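Local coordinates for probable zinc protease PqqL (Escherichia coli, PDB 6OFT), which probably acts, as the full-length protein of which this chain is the first half, as a periplasmic zinc-dependent endopeptidase of the M16 family, at residues V56-F61 / D132-V137; A124-L129 / A184-F189; E140-H145 / E170-M175; N88-T91 / T96-Q99; E74-M79 / S118-A123. One frame throughout, in Å; residues are numbered along the deposited sequence.

In the fold
Contact 1, partly buried, joins helix 52-59 to helix 128-144 through a histidine-carboxylate hydrogen bond at the predicted zinc site. Contacts 2 and 3 also use the region of helix 128-144: contact 2 holds Phe-126, in the loop leading into that helix, against Leu-186 and Arg-187 of helix 183-193, and contact 3 is a surface contact of tryptophan with methionine and isoleucine near its end. Contact 4 is the hairpin at the edge of the six-stranded sheet, held by backbone bonds and touching contact 1 through Glu-57 and Thr-91. Contact 5, wholly buried and aromatic, bridges two helices through one phenylalanine-tryptophan pair and reaches both contact 1 and contact 4.

Contact 1: V56-F61 / D132-V137; sequences VEHMMF and DAERGV
His-58 ND1 donates a hydrogen bond to Glu-134 OE1 at 2.9 Å, joining two predicted zinc ligands of the inverted HXXEH motif of M16 peptidases. His-54, Glu-57 and His-58 of that motif come from helix 52-59, while Glu-134 reaches in from helix 128-144; Glu-57 is the predicted proton acceptor. The ring of His-54, the remaining predicted ligand, meets that of His-58 edge to face. The bond is bent, with an N-H...O angle of 143°. OE1 sits near the edge of the imidazole but somewhat out of its plane, and the donor meets it almost in line with the C-O bond. Carboxylate and ring planes stand 36° apart. The glutamate reaches this position by folding back at CG (chi2 -53°), which turns its carboxylate across the histidine. OE1 also lies 3.4 Å from His-58 CB. Val-137 CG1 approaches the same ring obliquely, 4.0 Å from ND1. Replacing His-58 with an alanine would probably leave Glu-134 OE1 without this donor, open a gap beside Val-137 CG1 and remove a likely metal ligand.

In the second shell, Asn-62 ND2 bonds the backbone O of His-58 and, weakly, Glu-134 OE2. Away from the histidine, Arg-135 NE forms a nearly straight salt bridge with Asp-132 OD1, while its NH1 and NH2 bond Val-178 O and Val-181 O. Beside the glutamate stem, Met-59 bends so that its SD lies 3.8 Å from Glu-134 CG.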
# COMPACT_ATOMS: atom_id res chain seq x y z
N VAL A 56 17.80 -8.52 -7.77
CA VAL A 56 18.24 -9.39 -6.66
C VAL A 56 17.12 -10.39 -6.28
O VAL A 56 17.39 -11.58 -6.11
CB VAL A 56 18.77 -8.59 -5.42
CG1 VAL A 56 18.82 -9.45 -4.15
CG2 VAL A 56 20.14 -7.98 -5.70
N GLU A 57 15.86 -9.90 -6.18
CA GLU A 57 14.65 -10.67 -5.85
C GLU A 57 14.46 -11.86 -6.81
O GLU A 57 14.28 -12.98 -6.36
CB GLU A 57 13.43 -9.74 -5.86
CG GLU A 57 12.11 -10.42 -5.49
CD GLU A 57 11.06 -10.21 -6.56
OE1 GLU A 57 10.66 -11.20 -7.20
OE2 GLU A 57 10.66 -9.05 -6.78
N HIS A 58 14.57 -11.61 -8.12
CA HIS A 58 14.51 -12.63 -9.17
C HIS A 58 15.65 -13.66 -9.02
O HIS A 58 15.44 -14.86 -9.20
CB HIS A 58 14.57 -11.96 -10.55
CG HIS A 58 13.24 -11.47 -11.04
ND1 HIS A 58 12.60 -12.07 -12.10
CD2 HIS A 58 12.46 -10.47 -10.56
CE1 HIS A 58 11.47 -11.41 -12.26
NE2 HIS A 58 11.33 -10.45 -11.35
N MET A 59 16.84 -13.19 -8.63
CA MET A 59 18.02 -14.06 -8.48
C MET A 59 17.91 -15.07 -7.34
O MET A 59 18.70 -16.01 -7.30
CB MET A 59 19.32 -13.24 -8.37
CG MET A 59 19.76 -12.54 -9.67
SD MET A 59 19.76 -13.53 -11.19
CE MET A 59 20.81 -14.96 -10.68
N MET A 60 16.92 -14.92 -6.43
CA MET A 60 16.74 -15.86 -5.31
C MET A 60 16.23 -17.22 -5.81
O MET A 60 16.50 -18.26 -5.20
CB MET A 60 15.81 -15.29 -4.22
CG MET A 60 16.39 -14.09 -3.47
SD MET A 60 18.04 -14.31 -2.75
CE MET A 60 19.00 -13.39 -3.93
N PHE A 61 15.55 -17.20 -6.95
CA PHE A 61 14.98 -18.40 -7.56
C PHE A 61 15.90 -18.98 -8.63
O PHE A 61 15.48 -19.90 -9.35
CB PHE A 61 13.59 -18.07 -8.15
CG PHE A 61 12.65 -17.49 -7.11
CD1 PHE A 61 11.92 -18.33 -6.26
CD2 PHE A 61 12.52 -16.12 -6.95
CE1 PHE A 61 11.06 -17.79 -5.30
CE2 PHE A 61 11.68 -15.59 -5.97
CZ PHE A 61 10.96 -16.43 -5.15
N ASP A 132 22.51 -13.52 -16.66
CA ASP A 132 22.29 -13.26 -18.08
C ASP A 132 20.89 -13.70 -18.53
O ASP A 132 20.24 -12.97 -19.28
CB ASP A 132 23.37 -13.93 -18.94
CG ASP A 132 24.76 -13.31 -18.80
OD1 ASP A 132 24.86 -12.15 -18.30
OD2 ASP A 132 25.74 -13.96 -19.20
N ALA A 133 20.41 -14.85 -18.01
CA ALA A 133 19.08 -15.35 -18.31
C ALA A 133 18.01 -14.42 -17.74
O ALA A 133 17.05 -14.13 -18.44
CB ALA A 133 18.90 -16.76 -17.75
N GLU A 134 18.22 -13.90 -16.51
CA GLU A 134 17.24 -13.01 -15.89
C GLU A 134 17.16 -11.62 -16.53
O GLU A 134 16.12 -10.97 -16.39
CB GLU A 134 17.45 -12.89 -14.36
CG GLU A 134 16.87 -14.05 -13.57
CD GLU A 134 15.42 -14.40 -13.80
OE1 GLU A 134 14.54 -13.52 -13.62
OE2 GLU A 134 15.15 -15.58 -14.14
N ARG A 135 18.22 -11.16 -17.24
CA ARG A 135 18.18 -9.84 -17.91
C ARG A 135 17.02 -9.81 -18.93
O ARG A 135 16.20 -8.90 -18.89
CB ARG A 135 19.50 -9.51 -18.61
CG ARG A 135 20.73 -9.70 -17.76
CD ARG A 135 21.97 -9.42 -18.58
NE ARG A 135 23.20 -9.69 -17.83
CZ ARG A 135 23.75 -8.85 -16.95
NH1 ARG A 135 23.17 -7.69 -16.68
NH2 ARG A 135 24.87 -9.19 -16.32
N GLY A 136 16.92 -10.86 -19.75
CA GLY A 136 15.85 -11.03 -20.74
C GLY A 136 14.47 -11.09 -20.12
O GLY A 136 13.53 -10.51 -20.66
N VAL A 137 14.35 -11.78 -18.97
CA VAL A 137 13.12 -11.96 -18.17
C VAL A 137 12.58 -10.61 -17.72
O VAL A 137 11.41 -10.30 -17.99
CB VAL A 137 13.35 -12.94 -16.97
CG1 VAL A 137 12.19 -12.91 -15.97
CG2 VAL A 137 13.60 -14.35 -17.46

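Contact 2: A124-L129 / A184-F189; sequences ATFEKL and AQLRQF
Phe-126 lays one face of its ring against the backbone of helix 183-193 at Leu-186 and Arg-187. This is the apolar part of the contact. Leu-186 CB comes within 3.9 Å of Phe-126 CD1, and Arg-187 CA stands 4.0 Å above the ring plane, offset toward its rim. The stem of the arginine continues past the ring in the opposite direction, with Arg-187 CG 4.2 Å from Phe-126 CD2.

The polar part is a single hydrogen bond, from Arg-187 NH1 to Thr-125 O at 2.8 Å. It is bent to 136° at the hydrogen, and the donor stands above the carbonyl plane. A turn at chi3 (-42°) brings the guanidinium back over the loop, its face toward Phe-126 CB and its plane steep to the phenyl ring. A leucine at Arg-187 would probably leave Thr-125 O without this donor.

Beyond the pair, Tyr-190 meets the Phe-126 ring edge to face, and Met-59 of helix 52-59 also packs on it. The loop leading into helix 128-144 is thus held to helix 183-193 by mixed chemistry: a phenyl ring presses on the helix backbone, while one long cationic side chain reaches across to a main-chain oxygen.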
# COMPACT_ATOMS: atom_id res chain seq x y z
N ALA A 124 22.69 -16.99 -1.64
CA ALA A 124 22.37 -16.85 -3.08
C ALA A 124 23.72 -16.73 -3.82
O ALA A 124 24.62 -16.06 -3.30
CB ALA A 124 21.53 -15.62 -3.32
N THR A 125 23.86 -17.38 -4.99
CA THR A 125 25.16 -17.44 -5.69
C THR A 125 25.36 -16.47 -6.87
O THR A 125 26.53 -16.19 -7.20
CB THR A 125 25.46 -18.88 -6.16
OG1 THR A 125 24.39 -19.35 -6.97
CG2 THR A 125 25.71 -19.83 -4.99
N PHE A 126 24.28 -15.98 -7.53
CA PHE A 126 24.39 -15.06 -8.67
C PHE A 126 25.35 -15.57 -9.76
O PHE A 126 26.29 -14.88 -10.12
CB PHE A 126 24.80 -13.63 -8.23
CG PHE A 126 23.94 -13.03 -7.16
CD1 PHE A 126 22.78 -12.33 -7.48
CD2 PHE A 126 24.27 -13.18 -5.81
CE1 PHE A 126 21.97 -11.79 -6.48
CE2 PHE A 126 23.46 -12.63 -4.82
CZ PHE A 126 22.31 -11.95 -5.16
N GLU A 127 25.10 -16.80 -10.26
CA GLU A 127 25.87 -17.42 -11.34
C GLU A 127 25.71 -16.58 -12.60
O GLU A 127 24.59 -16.17 -12.93
CB GLU A 127 25.36 -18.85 -11.62
CG GLU A 127 25.50 -19.82 -10.45
CD GLU A 127 24.63 -21.06 -10.56
OE1 GLU A 127 23.63 -21.16 -9.82
OE2 GLU A 127 24.94 -21.95 -11.40
N LYS A 128 26.82 -16.30 -13.30
CA LYS A 128 26.89 -15.49 -14.52
C LYS A 128 25.79 -15.85 -15.53
O LYS A 128 25.05 -14.97 -15.97
CB LYS A 128 28.27 -15.63 -15.18
CG LYS A 128 28.61 -14.51 -16.15
CD LYS A 128 29.13 -15.03 -17.48
CE LYS A 128 29.64 -13.92 -18.37
NZ LYS A 128 28.55 -13.01 -18.82
N LEU A 129 25.69 -17.16 -15.86
CA LEU A 129 24.72 -17.69 -16.81
C LEU A 129 23.28 -17.41 -16.38
O LEU A 129 22.47 -17.04 -17.23
CB LEU A 129 24.96 -19.18 -17.08
CG LEU A 129 26.11 -19.52 -18.06
CD1 LEU A 129 26.57 -20.97 -17.88
CD2 LEU A 129 25.71 -19.28 -19.51
N ALA A 184 28.72 -9.35 -9.73
CA ALA A 184 29.44 -8.83 -8.56
C ALA A 184 28.70 -7.62 -7.98
O ALA A 184 28.63 -7.49 -6.77
CB ALA A 184 30.88 -8.48 -8.92
N GLN A 185 28.13 -6.75 -8.84
CA GLN A 185 27.34 -5.59 -8.40
C GLN A 185 26.01 -6.02 -7.74
O GLN A 185 25.59 -5.41 -6.75
CB GLN A 185 27.09 -4.62 -9.56
CG GLN A 185 28.32 -3.79 -9.94
CD GLN A 185 28.17 -3.04 -11.24
OE1 GLN A 185 27.54 -3.49 -12.21
NE2 GLN A 185 28.78 -1.87 -11.31
N LEU A 186 25.37 -7.07 -8.27
CA LEU A 186 24.13 -7.62 -7.69
C LEU A 186 24.44 -8.22 -6.32
O LEU A 186 23.67 -8.01 -5.38
CB LEU A 186 23.54 -8.71 -8.60
CG LEU A 186 23.02 -8.27 -9.95
CD1 LEU A 186 22.66 -9.48 -10.77
CD2 LEU A 186 21.79 -7.35 -9.81
N ARG A 187 25.59 -8.92 -6.21
CA ARG A 187 26.10 -9.55 -4.99
C ARG A 187 26.38 -8.47 -3.95
O ARG A 187 26.09 -8.68 -2.78
CB ARG A 187 27.40 -10.31 -5.31
CG ARG A 187 27.75 -11.45 -4.35
CD ARG A 187 29.09 -12.12 -4.68
NE ARG A 187 29.28 -12.32 -6.13
CZ ARG A 187 28.96 -13.43 -6.79
NH1 ARG A 187 28.45 -14.47 -6.15
NH2 ARG A 187 29.16 -13.51 -8.10
N GLN A 188 26.96 -7.32 -4.37
CA GLN A 188 27.28 -6.21 -3.48
C GLN A 188 26.02 -5.64 -2.80
O GLN A 188 26.02 -5.45 -1.58
CB GLN A 188 28.04 -5.13 -4.27
CG GLN A 188 28.59 -3.97 -3.44
CD GLN A 188 29.56 -3.07 -4.21
OE1 GLN A 188 30.37 -2.36 -3.62
NE2 GLN A 188 29.50 -3.08 -5.54
N PHE A 189 24.94 -5.39 -3.57
CA PHE A 189 23.67 -4.88 -3.02
C PHE A 189 23.10 -5.90 -2.04
O PHE A 189 22.74 -5.55 -0.92
CB PHE A 189 22.65 -4.60 -4.15
CG PHE A 189 21.34 -4.01 -3.72
CD1 PHE A 189 21.13 -2.63 -3.76
CD2 PHE A 189 20.29 -4.82 -3.29
CE1 PHE A 189 19.90 -2.08 -3.36
CE2 PHE A 189 19.07 -4.27 -2.89
CZ PHE A 189 18.88 -2.90 -2.94

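Contact 3: E140-H145 / E170-M175; sequences EEWRAH and EPIGLM
Met-175 lies over one face of the Trp-142 indole, and Ile-172 meets the same ring at its edge. The methionine CG stands 3.6 Å above the plane, over the middle of the ring system, as a CH-pi contact with the six-membered ring. Its chain is bent at both chi2 and chi3 (-55° and 101°), which carries SD and CE back along the indole toward its stem: SD lies 4.2 Å from the centroid of the five-membered ring in an oblique Met-aromatic contact, and CE is 3.7 Å from Trp-142 CG.

Ile-172 crosses the tryptophan at about a right angle. Its CG1 comes up to Trp-142 CD1 at 3.7 Å, near the ring plane, and its CD1 reaches on to Trp-142 CB at 4.0 Å. The indole is therefore touched at its CD1 edge by Ile-172 and covered over one face by Met-175.

Ile-172 stands third in a type I turn, Glu-170 to Gly-173, closed by the bond from Gly-173 N to Glu-170 O. It also touches His-54, a predicted zinc ligand, and Ile-138. The contact thus joins the loop before helix 175-180 to the end of helix 128-144, beside the predicted metal site, as a Met-aromatic contact at the surface.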
# COMPACT_ATOMS: atom_id res chain seq x y z
N GLU A 140 11.42 -8.30 -20.58
CA GLU A 140 10.11 -8.72 -21.07
C GLU A 140 8.97 -8.32 -20.13
O GLU A 140 7.93 -7.85 -20.60
CB GLU A 140 10.09 -10.22 -21.41
CG GLU A 140 10.71 -10.50 -22.77
CD GLU A 140 10.69 -11.94 -23.22
OE1 GLU A 140 9.89 -12.27 -24.14
OE2 GLU A 140 11.48 -12.74 -22.68
N GLU A 141 9.19 -8.48 -18.81
CA GLU A 141 8.20 -8.11 -17.79
C GLU A 141 7.96 -6.60 -17.78
O GLU A 141 6.82 -6.17 -17.64
CB GLU A 141 8.63 -8.61 -16.41
CG GLU A 141 8.56 -10.12 -16.29
CD GLU A 141 9.14 -10.72 -15.03
OE1 GLU A 141 8.99 -11.95 -14.84
OE2 GLU A 141 9.75 -9.96 -14.23
N TRP A 142 9.03 -5.80 -17.99
CA TRP A 142 8.97 -4.34 -18.08
C TRP A 142 7.98 -3.91 -19.18
O TRP A 142 7.10 -3.09 -18.91
CB TRP A 142 10.37 -3.78 -18.33
CG TRP A 142 10.42 -2.34 -18.75
CD1 TRP A 142 10.26 -1.24 -17.95
CD2 TRP A 142 10.69 -1.83 -20.07
NE1 TRP A 142 10.39 -0.09 -18.69
CE2 TRP A 142 10.67 -0.42 -19.99
CE3 TRP A 142 10.95 -2.44 -21.31
CZ2 TRP A 142 10.90 0.39 -21.11
CZ3 TRP A 142 11.17 -1.63 -22.42
CH2 TRP A 142 11.15 -0.23 -22.31
N ARG A 143 8.11 -4.50 -20.38
CA ARG A 143 7.23 -4.23 -21.52
C ARG A 143 5.78 -4.72 -21.29
O ARG A 143 4.84 -3.96 -21.56
CB ARG A 143 7.84 -4.81 -22.83
CG ARG A 143 6.92 -4.78 -24.07
CD ARG A 143 6.42 -3.39 -24.46
NE ARG A 143 5.49 -3.41 -25.59
CZ ARG A 143 4.21 -3.06 -25.53
NH1 ARG A 143 3.69 -2.63 -24.39
NH2 ARG A 143 3.45 -3.11 -26.62
N ALA A 144 5.62 -5.96 -20.79
CA ALA A 144 4.33 -6.60 -20.54
C ALA A 144 3.38 -5.82 -19.64
O ALA A 144 2.19 -5.73 -19.96
CB ALA A 144 4.53 -8.01 -19.99
N HIS A 145 3.89 -5.24 -18.54
CA HIS A 145 3.09 -4.49 -17.57
C HIS A 145 2.62 -3.10 -18.04
O HIS A 145 1.74 -2.53 -17.40
CB HIS A 145 3.82 -4.40 -16.22
CG HIS A 145 3.95 -5.71 -15.50
ND1 HIS A 145 2.84 -6.50 -15.22
CD2 HIS A 145 5.05 -6.32 -15.00
CE1 HIS A 145 3.30 -7.56 -14.58
NE2 HIS A 145 4.63 -7.50 -14.42
N GLU A 170 11.41 4.03 -9.17
CA GLU A 170 10.38 3.04 -9.55
C GLU A 170 11.05 1.63 -9.49
O GLU A 170 12.16 1.47 -10.01
CB GLU A 170 9.84 3.32 -10.96
CG GLU A 170 8.42 2.82 -11.18
CD GLU A 170 8.04 2.54 -12.62
OE1 GLU A 170 8.63 3.15 -13.54
OE2 GLU A 170 7.13 1.70 -12.83
N PRO A 171 10.43 0.63 -8.81
CA PRO A 171 11.11 -0.67 -8.62
C PRO A 171 11.67 -1.38 -9.86
O PRO A 171 12.75 -1.96 -9.76
CB PRO A 171 10.05 -1.52 -7.91
CG PRO A 171 9.22 -0.53 -7.17
CD PRO A 171 9.14 0.68 -8.07
N ILE A 172 11.01 -1.31 -11.03
CA ILE A 172 11.53 -1.96 -12.25
C ILE A 172 12.94 -1.41 -12.66
O ILE A 172 13.71 -2.13 -13.29
CB ILE A 172 10.51 -1.91 -13.44
CG1 ILE A 172 10.92 -2.83 -14.62
CG2 ILE A 172 10.25 -0.47 -13.93
CD1 ILE A 172 10.74 -4.39 -14.40
N GLY A 173 13.22 -0.15 -12.30
CA GLY A 173 14.48 0.51 -12.62
C GLY A 173 14.63 0.84 -14.09
O GLY A 173 13.65 1.15 -14.78
N LEU A 174 15.89 0.79 -14.59
CA LEU A 174 16.24 1.11 -15.98
C LEU A 174 16.68 -0.14 -16.71
O LEU A 174 17.45 -0.92 -16.15
CB LEU A 174 17.39 2.13 -16.06
CG LEU A 174 17.26 3.50 -15.39
CD1 LEU A 174 18.41 4.40 -15.85
CD2 LEU A 174 15.93 4.20 -15.71
N MET A 175 16.24 -0.32 -17.97
CA MET A 175 16.60 -1.50 -18.76
C MET A 175 18.07 -1.53 -19.10
O MET A 175 18.63 -2.61 -19.27
CB MET A 175 15.73 -1.67 -20.01
CG MET A 175 14.26 -1.95 -19.70
SD MET A 175 13.99 -3.38 -18.62
CE MET A 175 13.72 -2.58 -17.03

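Contact 4: N88-T91 / T96-Q99; sequences NAYT and TVYQ
Asn-88 to Thr-91 and Thr-96 to Gln-99 run antiparallel at 175°, axes 4.7 Å apart, as the two arms of a beta hairpin at the edge of the six-stranded mixed sheet of this M16 domain. Asn-88 with Gln-99 and Tyr-90 with Val-97 are the hydrogen-bonded pairs; among their four bonds, Gln-99 N reaches Asn-88 O at 2.8 Å and Val-97 N reaches Tyr-90 O at 2.9 Å. Between them Ala-89 and Tyr-98 form a non-hydrogen-bonded pair.

The face bearing Tyr-90 carries most of the side-chain contact. With CG in the crowded position between backbone N and carbonyl (chi1 71°), the tyrosine folds across to its neighbour strand and sets its ring over Val-97, whose CB makes a CH-pi contact 4.0 Å from the centroid and 28° off the normal. Val-97 CG2 runs on to Tyr-90 OH at 3.4 Å; that hydroxyl bonds Glu-95. Gln-99 brings its amide to the ring edge, NE2 3.4 Å from Tyr-90 CE2, with the two planes turned steeply to each other.

The opposite face looks toward the predicted active site. Ala-89 CB touches Tyr-98 CD1 at 3.9 Å, the hydroxyl of that tyrosine bonding Tyr-194, and Thr-91 OG1 is hydrogen-bonded to Glu-57, the predicted proton acceptor. Thr-91 and Thr-96 lie side by side, OG1 of the first 3.6 Å from CG2 of the second.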
# COMPACT_ATOMS: atom_id res chain seq x y z
N ASN A 88 5.86 -16.98 -4.20
CA ASN A 88 5.83 -15.67 -4.85
C ASN A 88 6.84 -14.75 -4.20
O ASN A 88 7.30 -15.04 -3.10
CB ASN A 88 4.43 -15.01 -4.68
CG ASN A 88 3.30 -15.69 -5.40
OD1 ASN A 88 3.20 -15.63 -6.63
ND2 ASN A 88 2.43 -16.36 -4.65
N ALA A 89 7.13 -13.61 -4.84
CA ALA A 89 8.03 -12.61 -4.28
C ALA A 89 7.69 -11.28 -4.92
O ALA A 89 7.14 -11.28 -6.01
CB ALA A 89 9.49 -12.96 -4.56
N TYR A 90 8.00 -10.17 -4.25
CA TYR A 90 7.77 -8.85 -4.82
C TYR A 90 8.78 -7.87 -4.27
O TYR A 90 9.25 -8.04 -3.14
CB TYR A 90 6.32 -8.34 -4.59
CG TYR A 90 5.99 -7.96 -3.16
CD1 TYR A 90 6.34 -6.70 -2.65
CD2 TYR A 90 5.25 -8.81 -2.34
CE1 TYR A 90 6.04 -6.35 -1.34
CE2 TYR A 90 4.91 -8.44 -1.04
CZ TYR A 90 5.28 -7.20 -0.55
OH TYR A 90 4.96 -6.85 0.74
N THR A 91 9.06 -6.81 -5.05
CA THR A 91 9.93 -5.72 -4.66
C THR A 91 9.14 -4.43 -4.79
O THR A 91 8.56 -4.17 -5.85
CB THR A 91 11.22 -5.67 -5.51
OG1 THR A 91 11.82 -6.96 -5.51
CG2 THR A 91 12.23 -4.65 -4.99
N THR A 96 11.38 -5.91 0.09
CA THR A 96 11.46 -7.08 -0.78
C THR A 96 10.89 -8.20 0.09
O THR A 96 11.35 -8.38 1.22
CB THR A 96 12.89 -7.39 -1.23
OG1 THR A 96 13.55 -6.19 -1.59
CG2 THR A 96 12.90 -8.34 -2.40
N VAL A 97 9.87 -8.90 -0.40
CA VAL A 97 9.23 -9.95 0.40
C VAL A 97 9.20 -11.26 -0.39
O VAL A 97 8.84 -11.25 -1.58
CB VAL A 97 7.81 -9.53 0.91
CG1 VAL A 97 7.15 -10.63 1.75
CG2 VAL A 97 7.88 -8.25 1.74
N TYR A 98 9.53 -12.38 0.30
CA TYR A 98 9.57 -13.75 -0.25
C TYR A 98 8.50 -14.56 0.45
O TYR A 98 8.46 -14.61 1.68
CB TYR A 98 10.98 -14.34 -0.07
CG TYR A 98 12.03 -13.51 -0.77
CD1 TYR A 98 12.35 -13.73 -2.10
CD2 TYR A 98 12.67 -12.46 -0.11
CE1 TYR A 98 13.28 -12.94 -2.76
CE2 TYR A 98 13.60 -11.66 -0.76
CZ TYR A 98 13.91 -11.91 -2.08
OH TYR A 98 14.86 -11.18 -2.73
N GLN A 99 7.57 -15.12 -0.35
CA GLN A 99 6.35 -15.73 0.19
C GLN A 99 6.16 -17.18 -0.19
O GLN A 99 6.30 -17.54 -1.36
CB GLN A 99 5.11 -14.91 -0.26
CG GLN A 99 5.21 -13.38 -0.01
CD GLN A 99 4.18 -12.55 -0.77
OE1 GLN A 99 3.84 -12.84 -1.92
NE2 GLN A 99 3.68 -11.48 -0.17

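Contact 5: E74-M79 / S118-A123; sequences ETFESM and SEWSNA
Trp-120 reaches out from helix 107-122 to meet Phe-76 of helix 71-77 at the far rim of its indole. Phe-76 CA and Trp-120 CA are 13.7 Å apart, and the two large side chains, coming from opposite directions, span the gap. From Trp-120 CB the chain sets out with CG anti to the carbonyl carbon (chi1 -78°), which points the indole at the partner helix. Along the pyrrole side, NE1 makes a weak hydrogen bond to Met-60 O. Farther out, the benzo edge carries the contact: CZ2 lies 3.7 Å from Phe-76 CE2 and also packs against Phe-61, while CH2 lies 3.7 Å from Phe-76 CZ. CZ3 packs on Tyr-98 of strand 96-103.

The phenyl ring receives CZ2 at its edge, near its plane, but the indole is turned by 43° to it. With ring centroids 5.8 Å apart, the pair is oblique, neither stacked nor T-shaped. Both rings are buried, and the touching atoms are all aromatic carbons.

Phe-117 extends the aromatic group, meeting Trp-120 edge to face, and the aliphatic Ile-116 packs on Phe-76. The pair belongs to the aromatic core of the M16 domain, where side chains of two helices meet beside the hairpin strand 96-103 and the end of helix 52-59, which carries predicted zinc ligands.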
# COMPACT_ATOMS: atom_id res chain seq x y z
N GLU A 74 12.78 -26.69 -8.53
CA GLU A 74 12.59 -28.15 -8.59
C GLU A 74 12.30 -28.71 -7.21
O GLU A 74 11.52 -29.67 -7.10
CB GLU A 74 13.82 -28.86 -9.21
CG GLU A 74 14.00 -28.61 -10.71
CD GLU A 74 15.30 -29.07 -11.35
OE1 GLU A 74 16.01 -29.91 -10.74
OE2 GLU A 74 15.61 -28.59 -12.46
N THR A 75 12.90 -28.13 -6.15
CA THR A 75 12.65 -28.57 -4.77
C THR A 75 11.21 -28.20 -4.38
O THR A 75 10.49 -29.04 -3.83
CB THR A 75 13.71 -28.04 -3.80
OG1 THR A 75 15.00 -28.47 -4.23
CG2 THR A 75 13.48 -28.52 -2.36
N PHE A 76 10.78 -26.96 -4.68
CA PHE A 76 9.41 -26.53 -4.38
C PHE A 76 8.41 -27.40 -5.14
O PHE A 76 7.45 -27.87 -4.54
CB PHE A 76 9.19 -25.04 -4.72
CG PHE A 76 9.67 -24.06 -3.68
CD1 PHE A 76 9.20 -24.11 -2.37
CD2 PHE A 76 10.56 -23.04 -4.02
CE1 PHE A 76 9.63 -23.18 -1.41
CE2 PHE A 76 10.98 -22.11 -3.06
CZ PHE A 76 10.50 -22.18 -1.78
N GLU A 77 8.66 -27.64 -6.44
CA GLU A 77 7.81 -28.48 -7.30
C GLU A 77 7.64 -29.92 -6.76
O GLU A 77 6.54 -30.46 -6.83
CB GLU A 77 8.32 -28.48 -8.75
CG GLU A 77 7.92 -27.23 -9.54
CD GLU A 77 6.49 -27.12 -10.06
OE1 GLU A 77 5.82 -28.16 -10.24
OE2 GLU A 77 6.04 -25.98 -10.31
N SER A 78 8.70 -30.51 -6.15
CA SER A 78 8.68 -31.86 -5.54
C SER A 78 7.80 -31.94 -4.28
O SER A 78 7.49 -33.03 -3.80
CB SER A 78 10.10 -32.34 -5.23
OG SER A 78 10.61 -31.73 -4.06
N MET A 79 7.40 -30.78 -3.75
CA MET A 79 6.52 -30.65 -2.57
C MET A 79 5.16 -30.10 -3.01
O MET A 79 4.34 -29.74 -2.16
CB MET A 79 7.16 -29.74 -1.51
CG MET A 79 8.53 -30.23 -1.01
SD MET A 79 9.16 -29.19 0.34
CE MET A 79 9.64 -27.70 -0.57
N SER A 118 16.62 -19.97 4.72
CA SER A 118 17.95 -19.78 5.32
C SER A 118 19.01 -19.40 4.25
O SER A 118 19.82 -18.51 4.48
CB SER A 118 18.37 -21.02 6.08
OG SER A 118 19.51 -20.75 6.86
N GLU A 119 18.96 -20.05 3.07
CA GLU A 119 19.86 -19.79 1.95
C GLU A 119 19.50 -18.54 1.17
O GLU A 119 20.39 -17.91 0.61
CB GLU A 119 19.97 -21.01 1.04
CG GLU A 119 20.49 -22.21 1.80
CD GLU A 119 21.61 -22.96 1.12
OE1 GLU A 119 21.76 -22.85 -0.12
OE2 GLU A 119 22.36 -23.66 1.84
N TRP A 120 18.21 -18.15 1.12
CA TRP A 120 17.87 -16.90 0.45
C TRP A 120 18.47 -15.74 1.28
O TRP A 120 18.88 -14.73 0.72
CB TRP A 120 16.35 -16.74 0.34
CG TRP A 120 15.71 -17.54 -0.76
CD1 TRP A 120 16.32 -18.08 -1.85
CD2 TRP A 120 14.32 -17.86 -0.87
NE1 TRP A 120 15.39 -18.70 -2.66
CE2 TRP A 120 14.15 -18.56 -2.09
CE3 TRP A 120 13.18 -17.59 -0.08
CZ2 TRP A 120 12.90 -19.01 -2.53
CZ3 TRP A 120 11.94 -18.03 -0.52
CH2 TRP A 120 11.81 -18.72 -1.73
N SER A 121 18.52 -15.92 2.63
CA SER A 121 19.04 -14.94 3.58
C SER A 121 20.51 -14.53 3.37
O SER A 121 20.82 -13.36 3.58
CB SER A 121 18.83 -15.40 5.01
OG SER A 121 17.44 -15.48 5.30
N ASN A 122 21.41 -15.48 3.01
CA ASN A 122 22.85 -15.22 2.86
C ASN A 122 23.63 -16.15 1.89
O ASN A 122 24.85 -16.02 1.80
CB ASN A 122 23.54 -15.25 4.25
CG ASN A 122 23.73 -16.63 4.84
OD1 ASN A 122 23.07 -17.62 4.46
ND2 ASN A 122 24.66 -16.74 5.77
N ALA A 123 22.95 -17.10 1.20
CA ALA A 123 23.69 -18.06 0.36
C ALA A 123 23.30 -18.08 -1.13
O ALA A 123 23.64 -19.04 -1.83
CB ALA A 123 23.60 -19.45 0.96